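Local coordinates for protein DMATS type aromatic prenyltransferase (Micromonospora olivasterospora, PDB 6ZRY) that binds tryptophan and, as a 6-dimethylallyl tryptophan synthase with the ABBA-barrel fold, probably attaches a dimethylallyl group to C6 of its indole ring, at residues A[42-48]-A[348-352]; A[95-99]-A[131-135]; A[239-243]-A[274-278]. All blocks are in the same frame, centred on the assembly; numbering follows the deposited sequence. Where two conformers were deposited one is given.

Contact 1 (A[42-48]-A[348-352]); sequences RPLYEPP and EAYRV
Leu44 and Tyr350 mark the nearest approach of two irregular backbones, with their CA atoms 6.8 Å apart. Residues 42-48 contain a type I beta turn from Pro43 to Glu46, closed by the bond from Glu46 N to Pro43 O, while 348-352 follows strand 341-346 of the ABBA barrel. No direct hydrogen bond joins the two loops; a tyrosine ring, a small Leu44-Ala349 contact and two waters connect them at the surface. Tyr350 has CG beside its backbone N and anti to the carbonyl carbon (chi1 -70°), which brings the ring against the end of the proline-rich loop. There Pro48 lies over one ring face in a CH-pi contact, its CG 3.7 Å from the centroid of the Tyr350 ring and only 8° off the normal. Glu46 O meets the same ring at its edge, 3.5 Å from Tyr350 CE1. Beyond the ring, Tyr350 OH is hydrogen-bonded to water 1 at 2.7 Å, and this water sits among the carbonyl oxygens of Pro43 and Glu46. A leucine in place of Tyr350 would probably leave the Pro48 ring without its flat partner and water 1 without its tie to the second loop. Arg42 grips Pro47 O side-on, NE and NH2 both donating at 3.1 Å, and so ties the residues on either side of the turn together. Leu44 CD2 packs on the Ala349 methyl, and both side chains also touch His9 of helix 6-21. Asp57 accepts the backbone N-H groups of Tyr350 and Arg351. Water 2 donates to Leu44 O at 2.7 Å and to Ala349 O at 2.8 Å, bridging the two backbones.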
ATOM      1  N   ARG A  42     -23.326  -0.564   4.859  1.00 21.20           N
ATOM      2  CA  ARG A  42     -23.294  -1.373   6.095  1.00 22.27           C
ATOM      3  C   ARG A  42     -23.173  -0.449   7.309  1.00 22.85           C
ATOM      4  O   ARG A  42     -22.350   0.451   7.327  1.00 22.32           O
ATOM      5  CB  ARG A  42     -22.137  -2.351   6.034  1.00 22.70           C
ATOM      6  CG  ARG A  42     -22.193  -3.418   7.097  1.00 23.53           C
ATOM      7  CD  ARG A  42     -21.003  -4.339   7.013  1.00 23.39           C
ATOM      8  NE  ARG A  42     -21.057  -5.274   8.108  1.00 24.28           N
ATOM      9  CZ  ARG A  42     -21.658  -6.438   8.063  1.00 25.75           C
ATOM     10  NH1 ARG A  42     -22.244  -6.838   6.954  1.00 26.43           N
ATOM     11  NH2 ARG A  42     -21.629  -7.235   9.117  1.00 27.01           N
ATOM     12  N   PRO A  43     -24.027  -0.605   8.340  1.00 24.62           N
ATOM     13  CA  PRO A  43     -23.908   0.213   9.553  1.00 25.33           C
ATOM     14  C   PRO A  43     -22.573   0.006  10.290  1.00 25.60           C
ATOM     15  O   PRO A  43     -22.130  -1.117  10.384  1.00 24.80           O
ATOM     16  CB  PRO A  43     -25.078  -0.255  10.434  1.00 25.88           C
ATOM     17  CG  PRO A  43     -26.050  -0.934   9.468  1.00 26.25           C
ATOM     18  CD  PRO A  43     -25.193  -1.516   8.361  1.00 25.54           C
ATOM     19  N   LEU A  44     -21.983   1.087  10.817  1.00 26.93           N
ATOM     20  CA  LEU A  44     -20.743   1.052  11.652  1.00 27.68           C
ATOM     21  C   LEU A  44     -20.959   0.235  12.923  1.00 29.52           C
ATOM     22  O   LEU A  44     -19.977  -0.265  13.427  1.00 31.36           O
ATOM     23  CB  LEU A  44     -20.317   2.464  12.057  1.00 27.62           C
ATOM     24  CG  LEU A  44     -19.671   3.343  11.009  1.00 27.41           C
ATOM     25  CD1 LEU A  44     -19.152   4.612  11.659  1.00 28.20           C
ATOM     26  CD2 LEU A  44     -18.560   2.603  10.286  1.00 27.36           C
ATOM     27  N   TYR A  45     -22.169   0.173  13.465  1.00 31.86           N
ATOM     28  CA  TYR A  45     -22.467  -0.565  14.725  1.00 34.48           C
ATOM     29  C   TYR A  45     -22.523  -2.078  14.450  1.00 34.09           C
ATOM     30  O   TYR A  45     -22.617  -2.830  15.417  1.00 35.57           O
ATOM     31  CB  TYR A  45     -23.761  -0.068  15.405  1.00 37.30           C
ATOM     32  CG  TYR A  45     -25.046  -0.234  14.618  1.00 39.60           C
ATOM     33  CD1 TYR A  45     -25.607  -1.483  14.387  1.00 41.15           C
ATOM     34  CD2 TYR A  45     -25.732   0.878  14.131  1.00 42.27           C
ATOM     35  CE1 TYR A  45     -26.787  -1.626  13.666  1.00 42.79           C
ATOM     36  CE2 TYR A  45     -26.904   0.754  13.398  1.00 42.91           C
ATOM     37  CZ  TYR A  45     -27.436  -0.504  13.168  1.00 43.51           C
ATOM     38  OH  TYR A  45     -28.591  -0.633  12.451  1.00 45.50           O
ATOM     39  N   GLU A  46     -22.523  -2.516  13.186  1.00 31.44           N
ATOM     40  CA  GLU A  46     -22.369  -3.958  12.854  1.00 31.50           C
ATOM     41  C   GLU A  46     -20.874  -4.248  12.795  1.00 28.90           C
ATOM     42  O   GLU A  46     -20.102  -3.384  12.450  1.00 25.49           O
ATOM     43  CB  GLU A  46     -23.083  -4.317  11.540  1.00 33.14           C
ATOM     44  CG  GLU A  46     -24.582  -4.029  11.553  1.00 35.64           C
ATOM     45  CD  GLU A  46     -25.403  -4.915  12.473  1.00 38.48           C
ATOM     46  OE1 GLU A  46     -24.831  -5.872  13.049  1.00 40.82           O
ATOM     47  OE2 GLU A  46     -26.626  -4.654  12.609  1.00 41.36           O
ATOM     48  N   PRO A  47     -20.413  -5.460  13.160  1.00 28.10           N
ATOM     49  CA  PRO A  47     -19.002  -5.797  13.024  1.00 26.79           C
ATOM     50  C   PRO A  47     -18.584  -5.775  11.568  1.00 24.73           C
ATOM     51  O   PRO A  47     -19.440  -5.734  10.691  1.00 23.82           O
ATOM     52  CB  PRO A  47     -18.906  -7.230  13.546  1.00 27.96           C
ATOM     53  CG  PRO A  47     -20.303  -7.761  13.368  1.00 28.55           C
ATOM     54  CD  PRO A  47     -21.214  -6.584  13.648  1.00 28.69           C
ATOM     55  N   PRO A  48     -17.267  -5.789  11.261  1.00 22.21           N
ATOM     56  CA  PRO A  48     -16.810  -5.849   9.878  1.00 22.20           C
ATOM     57  C   PRO A  48     -17.457  -7.018   9.125  1.00 22.20           C
ATOM     58  O   PRO A  48     -17.604  -8.059   9.705  1.00 21.50           O
ATOM     59  CB  PRO A  48     -15.289  -6.029   9.994  1.00 21.29           C
ATOM     60  CG  PRO A  48     -14.951  -5.472  11.355  1.00 21.57           C
ATOM     61  CD  PRO A  48     -16.168  -5.710  12.212  1.00 22.49           C
ATOM     62  N   GLU A 348     -10.090   3.995  10.731  1.00 15.49           N
ATOM     63  CA  GLU A 348     -10.571   3.707  12.099  1.00 16.02           C
ATOM     64  C   GLU A 348     -12.113   3.697  12.104  1.00 16.33           C
ATOM     65  O   GLU A 348     -12.741   4.262  13.050  1.00 15.91           O
ATOM     66  CB  GLU A 348     -10.043   4.735  13.093  1.00 16.43           C
ATOM     67  CG  GLU A 348      -8.529   4.754  13.228  1.00 16.71           C
ATOM     68  CD  GLU A 348      -7.979   5.699  14.297  1.00 16.99           C
ATOM     69  OE1 GLU A 348      -7.018   5.329  14.933  1.00 17.25           O
ATOM     70  OE2 GLU A 348      -8.497   6.862  14.426  1.00 17.72           O
ATOM     71  N   ALA A 349     -12.718   3.049  11.125  1.00 16.30           N
ATOM     72  CA  ALA A 349     -14.185   2.934  11.036  1.00 16.50           C
ATOM     73  C   ALA A 349     -14.702   2.011  12.156  1.00 17.13           C
ATOM     74  O   ALA A 349     -15.860   2.197  12.562  1.00 18.09           O
ATOM     75  CB  ALA A 349     -14.607   2.463   9.669  1.00 16.12           C
ATOM     76  N   TYR A 350     -13.901   1.072  12.638  1.00 17.65           N
ATOM     77  CA  TYR A 350     -14.344   0.021  13.594  1.00 18.76           C
ATOM     78  C   TYR A 350     -13.688   0.147  14.950  1.00 20.96           C
ATOM     79  O   TYR A 350     -14.368  -0.181  15.925  1.00 21.68           O
ATOM     80  CB  TYR A 350     -14.087  -1.367  13.016  1.00 18.65           C
ATOM     81  CG  TYR A 350     -14.983  -1.684  11.862  1.00 18.20           C
ATOM     82  CD1 TYR A 350     -16.350  -1.776  12.052  1.00 18.56           C
ATOM     83  CD2 TYR A 350     -14.495  -1.821  10.574  1.00 17.98           C
ATOM     84  CE1 TYR A 350     -17.209  -2.033  11.006  1.00 18.41           C
ATOM     85  CE2 TYR A 350     -15.342  -2.056   9.501  1.00 18.00           C
ATOM     86  CZ  TYR A 350     -16.706  -2.172   9.719  1.00 18.29           C
ATOM     87  OH  TYR A 350     -17.536  -2.427   8.679  1.00 17.98           O
ATOM     88  N   ARG A 351     -12.414   0.532  15.013  1.00 21.86           N
ATOM     89  CA  ARG A 351     -11.646   0.537  16.271  1.00 23.81           C
ATOM     90  C   ARG A 351     -10.587   1.628  16.217  1.00 22.39           C
ATOM     91  O   ARG A 351      -9.989   1.840  15.116  1.00 22.46           O
ATOM     92  CB  ARG A 351     -11.035  -0.855  16.488  1.00 25.99           C
ATOM     93  CG  ARG A 351     -10.435  -1.065  17.863  1.00 29.44           C
ATOM     94  CD  ARG A 351     -10.193  -2.528  18.160  1.00 32.39           C
ATOM     95  NE  ARG A 351      -9.686  -2.700  19.527  1.00 36.51           N
ATOM     96  CZ  ARG A 351      -8.400  -2.626  19.902  1.00 38.61           C
ATOM     97  NH1 ARG A 351      -7.438  -2.404  19.009  1.00 40.04           N
ATOM     98  NH2 ARG A 351      -8.085  -2.790  21.179  1.00 39.37           N
ATOM     99  N   VAL A 352     -10.398   2.331  17.330  1.00 20.85           N
ATOM    100  CA  VAL A 352      -9.182   3.150  17.588  1.00 20.80           C
ATOM    101  C   VAL A 352      -8.318   2.297  18.496  1.00 20.42           C
ATOM    102  O   VAL A 352      -8.757   2.040  19.578  1.00 20.15           O
ATOM    103  CB  VAL A 352      -9.526   4.498  18.223  1.00 20.62           C
ATOM    104  CG1 VAL A 352      -8.282   5.287  18.611  1.00 20.71           C
ATOM    105  CG2 VAL A 352     -10.422   5.314  17.315  1.00 20.61           C
TER
HETATM  106  O   HOH W   1     -20.080  -2.767   9.607  1.00 23.18           O
HETATM  107  O   HOH W   2     -17.729   1.052  14.263  1.00 22.69           O

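Contact 2 (A[95-99]-A[131-135]); sequences TRGFL and MWCSL
Met131 CG and Cys133 SG both stand anti to their backbone nitrogens (chi1 177° and 175°), and Met131 continues extended at chi2 to SD, so that two sulfur atoms of the strand reach the side chain of Leu99 on the helix. Leu99 divides its branches between them: CD1 lies 3.8 Å from Met131 SD, and CD2 lies 3.7 Å from Cys133 SG. Beyond SD the Met131 chain bends, bringing CE across the aliphatic part of Arg96, whose CB is 3.9 Å from Met131 SD. Further along, Cys133 SG meets the Phe98 ring at its edge and in its plane, 3.9 Å from Phe98 CE2, a sulfur-aromatic contact in which the ring face takes no part. Leu135 CD2 reaches the same edge, and Thr95 places its methyl CG2 3.6 Å from Met131 O. Helix 88-106 thus covers the outer face of strand 131-138 in the layered wall of the ABBA barrel; the short axes lie 8.8 Å apart and cross at 36°. Alternation along the strand sends Trp132 the other way, to touch the bound tryptophan, so one strand serves both the outer packing and the ligand pocket. Leu35 of helix 26-36 adds to the buried layer by touching Phe98, Cys133 and Leu135. Polar ends find partners away from the interface: Thr95 OG1 bonds to Thr81 N and Asn91 O, and Arg96 NE pairs with Asp100. With no hydrogen bond linking helix to strand, their cohesion here rests on the fit of hydrocarbon, sulfur and ring edge, a soft and polarisable seam.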
ATOM      1  N   THR A  95     -13.782  -7.332  -6.602  1.00 20.71           N
ATOM      2  CA  THR A  95     -12.733  -6.322  -6.789  1.00 20.36           C
ATOM      3  C   THR A  95     -12.397  -6.235  -8.279  1.00 20.46           C
ATOM      4  O   THR A  95     -12.315  -5.117  -8.815  1.00 19.73           O
ATOM      5  CB  THR A  95     -11.541  -6.610  -5.868  1.00 19.64           C
ATOM      6  OG1 THR A  95     -12.002  -6.615  -4.515  1.00 19.25           O
ATOM      7  CG2 THR A  95     -10.448  -5.601  -6.045  1.00 19.92           C
ATOM      8  N   ARG A  96     -12.207  -7.374  -8.940  0.50 21.07           N
ATOM      9  CA  ARG A  96     -11.873  -7.382 -10.376  0.50 22.00           C
ATOM     10  C   ARG A  96     -13.055  -6.792 -11.161  0.50 21.84           C
ATOM     11  O   ARG A  96     -12.800  -5.983 -12.065  0.50 21.59           O
ATOM     12  CB  ARG A  96     -11.508  -8.784 -10.855  0.50 23.23           C
ATOM     13  CG  ARG A  96     -10.828  -8.775 -12.210  0.50 24.30           C
ATOM     14  CD  ARG A  96     -10.797 -10.139 -12.860  0.50 25.43           C
ATOM     15  NE  ARG A  96     -10.901  -9.973 -14.294  0.50 26.75           N
ATOM     16  CZ  ARG A  96     -11.072 -10.959 -15.156  0.50 28.07           C
ATOM     17  NH1 ARG A  96     -11.145 -10.692 -16.446  0.50 28.45           N
ATOM     18  NH2 ARG A  96     -11.171 -12.208 -14.729  0.50 28.80           N
ATOM     19  N   GLY A  97     -14.294  -7.145 -10.783  1.00 22.36           N
ATOM     20  CA  GLY A  97     -15.515  -6.570 -11.367  1.00 22.70           C
ATOM     21  C   GLY A  97     -15.485  -5.050 -11.342  1.00 22.00           C
ATOM     22  O   GLY A  97     -15.703  -4.432 -12.374  1.00 22.37           O
ATOM     23  N   PHE A  98     -15.144  -4.462 -10.201  1.00 21.65           N
ATOM     24  CA  PHE A  98     -15.020  -2.997 -10.055  1.00 20.89           C
ATOM     25  C   PHE A  98     -13.949  -2.451 -11.003  1.00 20.96           C
ATOM     26  O   PHE A  98     -14.197  -1.478 -11.703  1.00 19.63           O
ATOM     27  CB  PHE A  98     -14.708  -2.628  -8.604  1.00 20.30           C
ATOM     28  CG  PHE A  98     -14.280  -1.214  -8.426  1.00 19.61           C
ATOM     29  CD1 PHE A  98     -15.175  -0.179  -8.606  1.00 19.93           C
ATOM     30  CD2 PHE A  98     -12.965  -0.907  -8.087  1.00 19.11           C
ATOM     31  CE1 PHE A  98     -14.770   1.129  -8.469  1.00 19.51           C
ATOM     32  CE2 PHE A  98     -12.581   0.409  -7.920  1.00 18.85           C
ATOM     33  CZ  PHE A  98     -13.475   1.420  -8.111  1.00 19.45           C
ATOM     34  N   LEU A  99     -12.745  -3.024 -10.949  1.00 20.88           N
ATOM     35  CA  LEU A  99     -11.616  -2.557 -11.764  1.00 22.14           C
ATOM     36  C   LEU A  99     -11.950  -2.696 -13.256  1.00 22.73           C
ATOM     37  O   LEU A  99     -11.651  -1.757 -14.005  1.00 22.18           O
ATOM     38  CB  LEU A  99     -10.353  -3.347 -11.382  1.00 22.30           C
ATOM     39  CG  LEU A  99      -9.733  -2.937 -10.049  1.00 22.22           C
ATOM     40  CD1 LEU A  99      -8.706  -3.948  -9.595  1.00 23.07           C
ATOM     41  CD2 LEU A  99      -9.124  -1.567 -10.153  1.00 22.95           C
ATOM     42  N   MET A 131      -6.519 -10.046  -4.833  1.00 18.75           N
ATOM     43  CA  MET A 131      -6.374  -8.776  -5.597  1.00 19.02           C
ATOM     44  C   MET A 131      -6.898  -7.598  -4.765  1.00 18.14           C
ATOM     45  O   MET A 131      -8.076  -7.632  -4.345  1.00 17.84           O
ATOM     46  CB  MET A 131      -7.157  -8.846  -6.910  1.00 20.26           C
ATOM     47  CG  MET A 131      -7.126  -7.557  -7.733  1.00 21.24           C
ATOM     48  SD  MET A 131      -8.196  -7.660  -9.192  1.00 25.15           S
ATOM     49  CE  MET A 131      -7.242  -8.778 -10.216  1.00 26.20           C
ATOM     50  N   TRP A 132      -6.062  -6.594  -4.562  1.00 17.47           N
ATOM     51  CA  TRP A 132      -6.463  -5.296  -4.007  1.00 17.06           C
ATOM     52  C   TRP A 132      -6.330  -4.243  -5.101  1.00 17.87           C
ATOM     53  O   TRP A 132      -5.706  -4.502  -6.123  1.00 18.28           O
ATOM     54  CB  TRP A 132      -5.637  -4.926  -2.772  1.00 16.54           C
ATOM     55  CG  TRP A 132      -5.964  -5.701  -1.527  1.00 16.07           C
ATOM     56  CD1 TRP A 132      -6.961  -6.608  -1.335  1.00 16.13           C
ATOM     57  CD2 TRP A 132      -5.222  -5.668  -0.308  1.00 15.75           C
ATOM     58  NE1 TRP A 132      -6.915  -7.099  -0.056  1.00 16.16           N
ATOM     59  CE2 TRP A 132      -5.840  -6.570   0.583  1.00 15.83           C
ATOM     60  CE3 TRP A 132      -4.089  -4.972   0.116  1.00 15.58           C
ATOM     61  CZ2 TRP A 132      -5.381  -6.772   1.881  1.00 15.95           C
ATOM     62  CZ3 TRP A 132      -3.622  -5.179   1.395  1.00 16.04           C
ATOM     63  CH2 TRP A 132      -4.256  -6.078   2.267  1.00 15.87           C
ATOM     64  N   CYS A 133      -6.895  -3.094  -4.844  1.00 18.30           N
ATOM     65  CA  CYS A 133      -7.022  -1.934  -5.733  1.00 20.17           C
ATOM     66  C   CYS A 133      -6.310  -0.761  -5.047  1.00 20.17           C
ATOM     67  O   CYS A 133      -6.501  -0.646  -3.825  1.00 20.10           O
ATOM     68  CB  CYS A 133      -8.525  -1.619  -5.864  1.00 20.53           C
ATOM     69  SG  CYS A 133      -8.846  -0.151  -6.797  1.00 28.11           S
ATOM     70  N   SER A 134      -5.539   0.050  -5.778  1.00 20.20           N
ATOM     71  CA  SER A 134      -5.081   1.398  -5.339  1.00 20.50           C
ATOM     72  C   SER A 134      -5.657   2.447  -6.302  1.00 20.79           C
ATOM     73  O   SER A 134      -5.485   2.293  -7.488  1.00 20.19           O
ATOM     74  CB  SER A 134      -3.565   1.472  -5.236  1.00 21.16           C
ATOM     75  OG  SER A 134      -3.162   2.717  -4.750  1.00 22.05           O
ATOM     76  N   LEU A 135      -6.348   3.435  -5.766  1.00 20.36           N
ATOM     77  CA  LEU A 135      -6.915   4.597  -6.497  1.00 21.73           C
ATOM     78  C   LEU A 135      -5.982   5.764  -6.237  1.00 21.88           C
ATOM     79  O   LEU A 135      -5.659   5.981  -5.059  1.00 21.66           O
ATOM     80  CB  LEU A 135      -8.319   4.909  -5.982  1.00 22.38           C
ATOM     81  CG  LEU A 135      -9.350   3.782  -6.039  1.00 23.31           C
ATOM     82  CD1 LEU A 135     -10.607   4.161  -5.293  1.00 23.80           C
ATOM     83  CD2 LEU A 135      -9.686   3.428  -7.455  1.00 24.19           C
TER

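Contact 3 (A[239-243]-A[274-278]); sequences IEEFC and YSIYV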
ATOM      1  N   ILE A 239      18.574   5.313   4.093  1.00 22.11           N
ATOM      2  CA  ILE A 239      17.485   4.365   4.469  1.00 21.48           C
ATOM      3  C   ILE A 239      17.589   4.108   5.968  1.00 22.51           C
ATOM      4  O   ILE A 239      16.578   4.202   6.650  1.00 21.70           O
ATOM      5  CB  ILE A 239      17.512   3.071   3.637  1.00 20.96           C
ATOM      6  CG1 ILE A 239      17.253   3.357   2.164  1.00 20.96           C
ATOM      7  CG2 ILE A 239      16.518   2.043   4.180  1.00 20.80           C
ATOM      8  CD1 ILE A 239      17.697   2.248   1.247  1.00 21.59           C
ATOM      9  N   GLU A 240      18.802   3.845   6.482  1.00 22.94           N
ATOM     10  CA  GLU A 240      19.012   3.618   7.939  1.00 23.83           C
ATOM     11  C   GLU A 240      18.599   4.843   8.745  1.00 24.46           C
ATOM     12  O   GLU A 240      17.949   4.642   9.772  1.00 25.72           O
ATOM     13  CB  GLU A 240      20.464   3.241   8.237  1.00 24.38           C
ATOM     14  CG  GLU A 240      20.827   1.947   7.613  1.00 24.11           C
ATOM     15  CD  GLU A 240      21.958   1.225   8.272  1.00 24.71           C
ATOM     16  OE1 GLU A 240      22.971   1.926   8.639  1.00 23.94           O
ATOM     17  OE2 GLU A 240      21.837  -0.030   8.423  1.00 23.84           O
ATOM     18  N   GLU A 241      18.957   6.055   8.308  1.00 25.20           N
ATOM     19  CA  GLU A 241      18.582   7.321   9.014  1.00 26.05           C
ATOM     20  C   GLU A 241      17.046   7.388   9.091  1.00 24.84           C
ATOM     21  O   GLU A 241      16.505   7.734  10.158  1.00 25.29           O
ATOM     22  CB  GLU A 241      19.132   8.553   8.296  1.00 28.22           C
ATOM     23  CG  GLU A 241      20.633   8.755   8.531  1.00 30.81           C
ATOM     24  CD  GLU A 241      21.346   9.762   7.640  1.00 32.96           C
ATOM     25  OE1 GLU A 241      22.572   9.948   7.829  1.00 36.10           O
ATOM     26  OE2 GLU A 241      20.701  10.342   6.766  1.00 35.30           O
ATOM     27  N   PHE A 242      16.380   7.090   7.990  1.00 22.70           N
ATOM     28  CA  PHE A 242      14.906   7.110   7.912  1.00 21.74           C
ATOM     29  C   PHE A 242      14.339   6.123   8.938  1.00 21.23           C
ATOM     30  O   PHE A 242      13.390   6.460   9.679  1.00 20.23           O
ATOM     31  CB  PHE A 242      14.452   6.785   6.499  1.00 20.99           C
ATOM     32  CG  PHE A 242      12.986   6.940   6.317  1.00 21.18           C
ATOM     33  CD1 PHE A 242      12.441   8.189   6.051  1.00 21.11           C
ATOM     34  CD2 PHE A 242      12.145   5.855   6.445  1.00 20.98           C
ATOM     35  CE1 PHE A 242      11.079   8.339   5.875  1.00 20.64           C
ATOM     36  CE2 PHE A 242      10.774   6.021   6.290  1.00 20.72           C
ATOM     37  CZ  PHE A 242      10.261   7.258   5.994  1.00 20.53           C
ATOM     38  N   CYS A 243      14.901   4.930   8.996  1.00 21.69           N
ATOM     39  CA  CYS A 243      14.401   3.845   9.876  1.00 23.26           C
ATOM     40  C   CYS A 243      14.622   4.215  11.355  1.00 25.37           C
ATOM     41  O   CYS A 243      13.696   3.969  12.167  1.00 25.96           O
ATOM     42  CB  CYS A 243      15.027   2.508   9.511  1.00 23.24           C
ATOM     43  SG  CYS A 243      14.354   1.800   7.989  1.00 22.18           S
ATOM     44  N   TYR A 274      13.192   2.205  -5.275  1.00 18.55           N
ATOM     45  CA  TYR A 274      13.087   1.498  -3.989  1.00 17.83           C
ATOM     46  C   TYR A 274      12.257   2.344  -3.037  1.00 17.78           C
ATOM     47  O   TYR A 274      12.497   3.551  -2.979  1.00 18.09           O
ATOM     48  CB  TYR A 274      14.460   1.261  -3.379  1.00 17.72           C
ATOM     49  CG  TYR A 274      14.389   0.574  -2.052  1.00 17.58           C
ATOM     50  CD1 TYR A 274      14.162  -0.780  -1.970  1.00 17.07           C
ATOM     51  CD2 TYR A 274      14.531   1.292  -0.869  1.00 17.45           C
ATOM     52  CE1 TYR A 274      14.068  -1.421  -0.754  1.00 17.12           C
ATOM     53  CE2 TYR A 274      14.462   0.662   0.358  1.00 17.47           C
ATOM     54  CZ  TYR A 274      14.217  -0.689   0.414  1.00 17.53           C
ATOM     55  OH  TYR A 274      14.138  -1.320   1.611  1.00 18.80           O
ATOM     56  N   SER A 275      11.359   1.724  -2.286  1.00 17.37           N
ATOM     57  CA  SER A 275      10.699   2.340  -1.108  1.00 16.65           C
ATOM     58  C   SER A 275      10.863   1.438   0.096  1.00 15.95           C
ATOM     59  O   SER A 275      10.814   0.238  -0.068  1.00 15.99           O
ATOM     60  CB  SER A 275       9.258   2.629  -1.348  1.00 16.82           C
ATOM     61  OG  SER A 275       9.130   3.562  -2.399  1.00 18.21           O
ATOM     62  N   ILE A 276      11.064   2.033   1.249  1.00 15.68           N
ATOM     63  CA  ILE A 276      11.049   1.376   2.574  1.00 16.27           C
ATOM     64  C   ILE A 276       9.776   1.845   3.290  1.00 15.91           C
ATOM     65  O   ILE A 276       9.472   3.068   3.249  1.00 15.91           O
ATOM     66  CB  ILE A 276      12.352   1.667   3.363  1.00 17.12           C
ATOM     67  CG1 ILE A 276      12.359   1.005   4.738  1.00 18.41           C
ATOM     68  CG2 ILE A 276      12.652   3.153   3.494  1.00 17.30           C
ATOM     69  CD1 ILE A 276      12.423  -0.475   4.719  1.00 19.68           C
ATOM     70  N   TYR A 277       9.042   0.913   3.860  1.00 15.73           N
ATOM     71  CA  TYR A 277       7.770   1.157   4.563  1.00 15.70           C
ATOM     72  C   TYR A 277       7.948   0.739   5.996  1.00 16.13           C
ATOM     73  O   TYR A 277       8.126  -0.444   6.280  1.00 16.45           O
ATOM     74  CB  TYR A 277       6.600   0.414   3.906  1.00 15.82           C
ATOM     75  CG  TYR A 277       6.463   0.624   2.420  1.00 16.25           C
ATOM     76  CD1 TYR A 277       7.291  -0.056   1.536  1.00 16.51           C
ATOM     77  CD2 TYR A 277       5.510   1.463   1.884  1.00 16.54           C
ATOM     78  CE1 TYR A 277       7.216   0.139   0.175  1.00 16.94           C
ATOM     79  CE2 TYR A 277       5.393   1.652   0.518  1.00 16.85           C
ATOM     80  CZ  TYR A 277       6.251   0.984  -0.342  1.00 17.11           C
ATOM     81  OH  TYR A 277       6.161   1.145  -1.699  1.00 17.69           O
ATOM     82  N   VAL A 278       7.964   1.714   6.899  1.00 15.94           N
ATOM     83  CA  VAL A 278       8.038   1.447   8.339  1.00 16.05           C
ATOM     84  C   VAL A 278       6.618   1.435   8.895  1.00 16.27           C
ATOM     85  O   VAL A 278       5.917   2.466   8.833  1.00 15.57           O
ATOM     86  CB  VAL A 278       8.905   2.488   9.064  1.00 16.14           C
ATOM     87  CG1 VAL A 278       8.960   2.227  10.552  1.00 16.51           C
ATOM     88  CG2 VAL A 278      10.310   2.552   8.469  1.00 16.62           C
TER
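Ile239 and Ile276, with CA atoms 7.3 Å apart, and Cys243 and Val278, at 7.0 Å between CA atoms, set the spacing of a helix and a strand that run nearly side by side, their short axes 9.9 Å apart and their directions differing by 18°. The meeting is wholly apolar and belongs to the outer helical layer that packs on the sheet of the ABBA barrel. Ile276 is central. Ile276 CG2 occupies the crowded position between the backbone N and the carbonyl carbon, from which it faces both Ile239 CG2 and Phe242, lying 4.0 Å from Phe242 CD2. Ile276 CG1, anti to the backbone N (chi1 180°), instead comes 3.9 Å from Cys243 SG. That sulfur also touches Val278 CG2, the same methyl that Phe242 CE2 meets at 4.1 Å, so one methyl touches both sulfur and ring. At the other end, Ile239 CD1 crosses to the Tyr274 ring, 3.7 Å from Tyr274 CE2. Ser275 and Tyr277 point away from the helix, and Tyr277 touches the bound tryptophan inside the barrel. Around this pair, helix 221-228 adds Thr225 and Ala228 against Ile239, Leu332 of strand 327-333 packs on Phe242 and Ile276, and strand 273-278 is held between strands 258-265 and 327-333 by antiparallel backbone hydrogen bonds.

How the contacts relate
From the N terminus, the chain passes helices 6-21 and 26-36 and then residues 42-48, which are met by 348-352 only after all the strands of the sheet, closing contact 1. Both other contacts are nested inside that loop. Contact 2 closes a short excursion from helix 88-106 to strand 131-138; contact 3 follows in series, joining helix 236-247 to strand 273-278. Neither crosses the other. Contacts 2 and 3 fasten outer helices to the same curled antiparallel sheet on opposite sides of the chain's centre, their own centres about 28 Å apart, whereas contact 1 brings the two ends of the barrel sequence together at the surface.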